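Local coordinates for protein thiamine-monophosphate kinase (Stenotrophomonas maltophilia, PDB 6XEP) that probably catalyses the ATP-dependent phosphorylation of thiamine monophosphate to thiamine diphosphate, the active form of vitamin B1, at residues Q149-D154 with L212-F217; N79-A84 with D274-C279; A220-S225 with G233-R238. All blocks are in the same frame, centred on the assembly; numbering follows the deposited sequence.

Overall arrangement
Going along the chain from the N terminus, helix 68-85 supplies 79-84, the first half of interaction 2; its partner, 274-279 at the start of strand 277-282, arrives only some 190 residues later. The other two contacts open and close within that long loop, one after the other, and none cross. Interaction 1 ties the loop that follows strand 136-145 to the end of helix 208-214, and interaction 3 then joins strand 220-224 to helix 228-239, directly after it. All three touch: L214 packs on L278, R152 O probably bonds A221 N, and D223 meets S81. They thus join helix 68-85, the loop after strand 136-145 and the 220-224/277-282 side of the C-terminal sheet.

Interaction 1 (Q149-D154 with L212-F217); sequences QALRRD and LRLRAF
Q149 and R215 cross at about a right angle, and the touching is done by the aliphatic part of the arginine. R215 holds CG anti to the backbone N (chi1 177°) and then bends at chi2, which lays CD 3.4 Å from Q149 O and CG 3.6 Å from Q149 NE2. The glutamine, itself bent at chi2 (-67°), folds its amide back against the methylenes. Its plane lies only 27° from that of the guanidinium, and the amide reaches the arginine at CG, through NE2. Q149 O lies in the guanidinium plane at its edge, while NE of R215 is hydrogen-bonded to the carbonyl of G148, one residue earlier, which helps fix the rotation of the arginine over the loop.

Deeper in, L151 supplies the buried half. Its two methyls divide the work: CD1 comes to 3.9 Å from L214 CB, and CD2 reaches 3.8 Å from R215 CA, resting on the backbone at R215. L151 and L214 also cross at about a right angle; L214 packs on L278 and F280 of strand 277-282, so the leucines join the core behind the Q149-R215 pair.

Further along, R152 grips D154 side-on, NE to OD1 at 2.8 Å and NH2 to OD2 at 2.8 Å, and the same NH2 makes a salt bridge to D36 of the second subunit. The next residue, R153, is predicted to bind ATP. In this AIR synthase-related (PurM-like) fold, the loop between strands 136-145 and 161-165 is thus anchored on helix 208-214 and the residues just after it, close to the probable nucleotide site.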
# COMPACT_ATOMS: atom_id res chain seq x y z
N GLN A 149 5.75 -15.45 18.19
CA GLN A 149 6.94 -15.76 17.40
C GLN A 149 7.59 -14.54 16.78
O GLN A 149 8.70 -14.66 16.25
CB GLN A 149 6.60 -16.76 16.29
CG GLN A 149 6.26 -18.16 16.79
CD GLN A 149 7.46 -18.84 17.40
OE1 GLN A 149 7.57 -18.94 18.63
NE2 GLN A 149 8.39 -19.30 16.55
N ALA A 150 6.92 -13.38 16.79
CA ALA A 150 7.49 -12.19 16.17
C ALA A 150 8.75 -11.75 16.90
O ALA A 150 8.83 -11.81 18.13
CB ALA A 150 6.48 -11.05 16.16
N LEU A 151 9.76 -11.35 16.14
CA LEU A 151 10.92 -10.70 16.72
C LEU A 151 10.60 -9.25 17.03
O LEU A 151 9.83 -8.59 16.31
CB LEU A 151 12.12 -10.75 15.77
CG LEU A 151 12.59 -12.15 15.36
CD1 LEU A 151 13.55 -12.02 14.20
CD2 LEU A 151 13.25 -12.80 16.55
N ARG A 152 11.23 -8.75 18.08
CA ARG A 152 10.93 -7.42 18.60
C ARG A 152 12.23 -6.67 18.85
O ARG A 152 13.31 -7.26 18.93
CB ARG A 152 10.12 -7.50 19.90
CG ARG A 152 8.72 -8.08 19.73
CD ARG A 152 8.04 -8.21 21.08
NE ARG A 152 7.93 -6.91 21.75
CZ ARG A 152 6.90 -6.07 21.61
NH1 ARG A 152 5.88 -6.38 20.82
NH2 ARG A 152 6.88 -4.92 22.27
N ARG A 153 12.12 -5.34 18.95
CA ARG A 153 13.26 -4.48 19.21
C ARG A 153 13.51 -4.23 20.69
O ARG A 153 14.56 -3.68 21.04
CB ARG A 153 13.07 -3.12 18.53
CG ARG A 153 12.90 -3.18 17.02
CD ARG A 153 12.57 -1.80 16.45
NE ARG A 153 12.48 -1.84 14.99
CZ ARG A 153 12.36 -0.76 14.23
NH1 ARG A 153 12.29 0.44 14.78
NH2 ARG A 153 12.29 -0.88 12.90
N ASP A 154 12.57 -4.59 21.57
CA ASP A 154 12.59 -4.14 22.95
C ASP A 154 13.03 -5.22 23.93
O ASP A 154 12.93 -5.03 25.15
CB ASP A 154 11.22 -3.59 23.36
CG ASP A 154 10.13 -4.65 23.36
OD1 ASP A 154 10.31 -5.70 22.73
OD2 ASP A 154 9.07 -4.43 23.99
N LEU A 212 13.57 -15.81 9.68
CA LEU A 212 12.71 -16.92 10.03
C LEU A 212 13.38 -17.93 10.94
O LEU A 212 12.69 -18.82 11.45
CB LEU A 212 12.25 -17.64 8.77
CG LEU A 212 11.22 -16.89 7.93
CD1 LEU A 212 10.96 -17.66 6.68
CD2 LEU A 212 9.92 -16.70 8.72
N ARG A 213 14.69 -17.82 11.14
CA ARG A 213 15.37 -18.72 12.05
C ARG A 213 15.78 -18.07 13.35
O ARG A 213 16.00 -18.79 14.34
CB ARG A 213 16.60 -19.32 11.37
CG ARG A 213 16.19 -20.27 10.25
CD ARG A 213 17.25 -21.29 9.96
NE ARG A 213 17.10 -21.76 8.59
CZ ARG A 213 17.97 -22.54 7.97
NH1 ARG A 213 17.74 -22.90 6.71
NH2 ARG A 213 19.08 -22.95 8.59
N LEU A 214 15.80 -16.74 13.40
CA LEU A 214 16.35 -16.02 14.55
C LEU A 214 15.50 -16.17 15.80
O LEU A 214 16.02 -16.03 16.92
CB LEU A 214 16.50 -14.53 14.21
CG LEU A 214 17.78 -14.14 13.47
CD1 LEU A 214 17.81 -12.65 13.17
CD2 LEU A 214 18.99 -14.54 14.28
N ARG A 215 14.20 -16.44 15.65
CA ARG A 215 13.37 -16.58 16.84
C ARG A 215 13.90 -17.68 17.74
O ARG A 215 13.81 -17.58 18.97
CB ARG A 215 11.91 -16.86 16.47
CG ARG A 215 10.99 -17.09 17.68
CD ARG A 215 10.85 -15.83 18.56
NE ARG A 215 9.93 -16.08 19.67
CZ ARG A 215 10.29 -16.54 20.87
NH1 ARG A 215 11.57 -16.79 21.13
NH2 ARG A 215 9.38 -16.74 21.81
N ALA A 216 14.51 -18.71 17.14
CA ALA A 216 15.06 -19.79 17.94
C ALA A 216 16.37 -19.43 18.63
O ALA A 216 16.81 -20.18 19.50
CB ALA A 216 15.28 -21.03 17.06
N PHE A 217 16.99 -18.30 18.28
CA PHE A 217 18.33 -18.00 18.80
C PHE A 217 18.46 -16.63 19.45
O PHE A 217 19.30 -16.45 20.34
CB PHE A 217 19.39 -18.09 17.67
CG PHE A 217 19.44 -19.42 16.95
CD1 PHE A 217 18.79 -19.59 15.73
CD2 PHE A 217 20.17 -20.48 17.46
CE1 PHE A 217 18.85 -20.79 15.06
CE2 PHE A 217 20.22 -21.70 16.79
CZ PHE A 217 19.57 -21.85 15.59

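Interaction 2 (N79-A84 with D274-C279); sequences NLSDLA and DDYELC
The ring of Y276 is met at its edge, not over a face, by the helix: S81 OG lies in the ring plane, 3.6 Å from Y276 CD1, and S81 CB follows at 3.7 Å from the same carbon. From around the ring, K74 and V78 of the same helix 68-85, together with D223 and S225, also touch the tyrosine side chain.

S81 directs its CB toward 274-279, and a torsion that sets OG anti to the backbone N (chi1 180°) carries the hydroxyl to the ring edge. The hydroxyl has two polar partners. The stronger is D223, through a hydrogen bond to OD2, and a water donates to S81 OG at 3.1 Å while also donating to Y276 O at 2.7 Å. This water links helix side chain to strand-end backbone, and the buried hydroxyl is well satisfied.

One turn further along the helix L278 takes over the contact, its CD1 packing on A84 CB (4.2 Å) and against the A84 carbonyl oxygen, and L278 CD2 lies 4.3 Å from S81 O.

Y276 takes a left-handed backbone conformation, and Y276 and E277 both face V224, forming a G1 beta bulge where strand 277-282 begins beside strand 220-224. Helix 68-85 therefore lies between two sheets: on one side L83 and D82 touch strand 48-57, and on the other S81 and A84 face segment 274-279, which leads into strand 277-282, next to edge strand 220-224.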
# COMPACT_ATOMS: atom_id res chain seq x y z
N ASN A 79 10.64 -3.87 1.72
CA ASN A 79 9.55 -4.43 2.50
C ASN A 79 9.90 -5.80 3.07
O ASN A 79 9.52 -6.12 4.21
CB ASN A 79 8.30 -4.53 1.63
CG ASN A 79 7.69 -3.19 1.38
OD1 ASN A 79 8.08 -2.47 0.47
ND2 ASN A 79 6.73 -2.83 2.22
N LEU A 80 10.56 -6.63 2.27
CA LEU A 80 10.95 -7.94 2.76
C LEU A 80 11.95 -7.82 3.90
O LEU A 80 11.94 -8.64 4.82
CB LEU A 80 11.53 -8.77 1.62
CG LEU A 80 10.53 -9.22 0.56
CD1 LEU A 80 11.24 -10.02 -0.54
CD2 LEU A 80 9.40 -10.06 1.21
N SER A 81 12.83 -6.82 3.84
CA SER A 81 13.77 -6.62 4.93
C SER A 81 13.04 -6.22 6.21
O SER A 81 13.42 -6.65 7.31
CB SER A 81 14.80 -5.56 4.53
OG SER A 81 15.70 -5.36 5.59
N ASP A 82 11.99 -5.40 6.08
CA ASP A 82 11.15 -5.05 7.22
C ASP A 82 10.51 -6.30 7.82
O ASP A 82 10.49 -6.49 9.04
CB ASP A 82 10.03 -4.09 6.79
CG ASP A 82 10.54 -2.74 6.29
OD1 ASP A 82 11.72 -2.39 6.48
OD2 ASP A 82 9.70 -2.01 5.70
N LEU A 83 9.96 -7.16 6.96
CA LEU A 83 9.33 -8.39 7.44
C LEU A 83 10.37 -9.31 8.07
O LEU A 83 10.07 -9.99 9.06
CB LEU A 83 8.63 -9.12 6.29
CG LEU A 83 7.35 -8.45 5.79
CD1 LEU A 83 6.74 -9.28 4.69
CD2 LEU A 83 6.37 -8.27 6.94
N ALA A 84 11.58 -9.36 7.51
CA ALA A 84 12.62 -10.22 8.05
C ALA A 84 12.94 -9.87 9.49
O ALA A 84 13.11 -10.76 10.34
CB ALA A 84 13.88 -10.11 7.20
N ASP A 274 20.80 2.05 3.70
CA ASP A 274 20.33 1.04 2.75
C ASP A 274 21.11 -0.27 2.77
O ASP A 274 21.21 -0.95 1.74
CB ASP A 274 20.31 1.60 1.33
CG ASP A 274 19.20 2.60 1.12
OD1 ASP A 274 18.56 3.02 2.11
OD2 ASP A 274 18.96 2.96 -0.05
N ASP A 275 21.66 -0.68 3.91
CA ASP A 275 22.30 -2.00 3.93
C ASP A 275 21.28 -3.12 3.77
O ASP A 275 21.52 -4.09 3.04
CB ASP A 275 23.05 -2.21 5.24
CG ASP A 275 24.22 -1.27 5.41
OD1 ASP A 275 25.12 -1.26 4.53
OD2 ASP A 275 24.26 -0.58 6.44
N TYR A 276 20.13 -2.98 4.44
CA TYR A 276 19.10 -4.01 4.53
C TYR A 276 19.70 -5.33 5.02
O TYR A 276 19.40 -6.42 4.53
CB TYR A 276 18.34 -4.14 3.19
CG TYR A 276 17.63 -2.83 2.93
CD1 TYR A 276 16.56 -2.45 3.73
CD2 TYR A 276 18.07 -1.92 1.96
CE1 TYR A 276 15.90 -1.24 3.55
CE2 TYR A 276 17.42 -0.69 1.77
CZ TYR A 276 16.34 -0.36 2.57
OH TYR A 276 15.68 0.85 2.44
N GLU A 277 20.55 -5.22 6.04
CA GLU A 277 21.04 -6.34 6.83
C GLU A 277 20.22 -6.43 8.11
O GLU A 277 19.41 -5.56 8.40
CB GLU A 277 22.53 -6.17 7.13
CG GLU A 277 23.39 -6.17 5.87
CD GLU A 277 23.49 -7.56 5.20
OE1 GLU A 277 22.87 -8.55 5.68
OE2 GLU A 277 24.22 -7.67 4.19
N LEU A 278 20.40 -7.52 8.86
CA LEU A 278 19.71 -7.68 10.14
C LEU A 278 20.72 -7.57 11.27
O LEU A 278 21.76 -8.22 11.24
CB LEU A 278 19.01 -9.04 10.23
CG LEU A 278 17.75 -9.26 9.40
CD1 LEU A 278 17.11 -10.61 9.79
CD2 LEU A 278 16.77 -8.12 9.62
N CYS A 279 20.40 -6.76 12.28
CA CYS A 279 21.20 -6.67 13.50
C CYS A 279 20.39 -7.27 14.63
O CYS A 279 19.20 -6.96 14.77
CB CYS A 279 21.57 -5.21 13.80
SG CYS A 279 22.46 -4.98 15.34
O HOH W 1 17.38 -7.93 5.53

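Interaction 3 (A220-S225 with G233-R238); sequences AAVDVS and GHIAAR
I235 faces V222 from the helix, its CB directed at the strand. From CB the side chain splits. CG2 goes to A220, whose CB it approaches at 4.3 Å, while the other branch, with CG1 turned away from the carbonyl carbon (chi1 -68°), crosses the valine at a slant, CG1 lying 3.8 Å from V222 CG1 and 4.0 Å from V222 CB. The tip, CD1, presses closest, 3.6 Å from V222 CG1, and also reaches the strand backbone at A221 C, 4.0 Å away.

This is a strand-to-helix unit of the PurM-like C-terminal domain: strand 220-224, at one edge of a mixed sheet, leads through a short turn into helix 228-239, which runs back across it at 148° with the axes 8.6 Å apart.

V222 meets the isoleucine with CG1 because that branch sits between its own backbone N and carbonyl carbon (chi1 64°); its side chain also touches R153, predicted to bind ATP, and D231 on the helix. Beyond the apolar contact, D223 lies further along the strand and S225 just past its end; they are predicted to bind magnesium and ATP respectively. R238, further along the helix, makes a salt bridge through NE to D37 of the second subunit.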
# COMPACT_ATOMS: atom_id res chain seq x y z
N ALA A 220 16.46 -9.95 20.41
CA ALA A 220 15.93 -8.75 19.78
C ALA A 220 16.56 -8.62 18.41
O ALA A 220 17.66 -9.13 18.17
CB ALA A 220 16.21 -7.51 20.63
N ALA A 221 15.87 -7.93 17.51
CA ALA A 221 16.39 -7.75 16.17
C ALA A 221 15.85 -6.46 15.57
O ALA A 221 14.80 -5.96 15.97
CB ALA A 221 16.01 -8.94 15.26
N VAL A 222 16.56 -5.95 14.57
CA VAL A 222 16.14 -4.77 13.83
C VAL A 222 16.78 -4.88 12.45
O VAL A 222 17.83 -5.49 12.30
CB VAL A 222 16.57 -3.47 14.57
CG1 VAL A 222 18.11 -3.36 14.65
CG2 VAL A 222 15.99 -2.25 13.89
N ASP A 223 16.14 -4.31 11.44
CA ASP A 223 16.85 -4.29 10.17
C ASP A 223 17.62 -2.98 10.03
O ASP A 223 17.23 -1.94 10.58
CB ASP A 223 15.93 -4.58 8.97
CG ASP A 223 15.13 -3.41 8.52
OD1 ASP A 223 14.70 -2.62 9.38
OD2 ASP A 223 14.89 -3.33 7.27
N VAL A 224 18.78 -3.08 9.40
CA VAL A 224 19.71 -1.97 9.29
C VAL A 224 19.46 -1.33 7.93
O VAL A 224 19.90 -1.84 6.90
CB VAL A 224 21.16 -2.41 9.44
CG1 VAL A 224 22.07 -1.17 9.43
CG2 VAL A 224 21.33 -3.19 10.73
N SER A 225 18.74 -0.21 7.93
CA SER A 225 18.49 0.52 6.70
C SER A 225 18.80 2.00 6.81
O SER A 225 18.99 2.64 5.78
CB SER A 225 17.03 0.36 6.25
OG SER A 225 16.16 0.87 7.23
N GLY A 233 20.38 1.81 17.65
CA GLY A 233 19.80 2.78 18.56
C GLY A 233 18.37 2.49 18.94
O GLY A 233 17.96 2.73 20.08
N HIS A 234 17.56 2.00 17.99
CA HIS A 234 16.20 1.59 18.34
C HIS A 234 16.20 0.42 19.31
O HIS A 234 15.38 0.38 20.24
CB HIS A 234 15.41 1.21 17.08
CG HIS A 234 15.30 2.31 16.08
ND1 HIS A 234 15.11 3.62 16.43
CD2 HIS A 234 15.35 2.29 14.72
CE1 HIS A 234 15.05 4.37 15.34
NE2 HIS A 234 15.19 3.58 14.29
N ILE A 235 17.09 -0.56 19.13
CA ILE A 235 17.15 -1.66 20.10
C ILE A 235 17.52 -1.13 21.49
O ILE A 235 16.91 -1.49 22.50
CB ILE A 235 18.12 -2.76 19.64
CG1 ILE A 235 17.58 -3.47 18.40
CG2 ILE A 235 18.30 -3.80 20.76
CD1 ILE A 235 18.43 -4.66 17.97
N ALA A 236 18.54 -0.28 21.55
CA ALA A 236 19.01 0.22 22.84
C ALA A 236 17.91 0.99 23.55
O ALA A 236 17.66 0.79 24.75
CB ALA A 236 20.24 1.11 22.61
N ALA A 237 17.24 1.89 22.83
CA ALA A 237 16.19 2.71 23.43
C ALA A 237 14.99 1.86 23.84
O ALA A 237 14.54 1.93 24.98
CB ALA A 237 15.77 3.80 22.45
N ARG A 238 14.49 1.01 22.94
CA ARG A 238 13.30 0.23 23.26
C ARG A 238 13.57 -0.79 24.36
O ARG A 238 12.67 -1.07 25.16
CB ARG A 238 12.78 -0.45 21.98
CG ARG A 238 12.39 0.55 20.89
CD ARG A 238 10.94 1.00 21.03
NE ARG A 238 10.08 -0.12 20.67
CZ ARG A 238 9.37 -0.83 21.54
NH1 ARG A 238 9.38 -0.50 22.82
NH2 ARG A 238 8.63 -1.85 21.13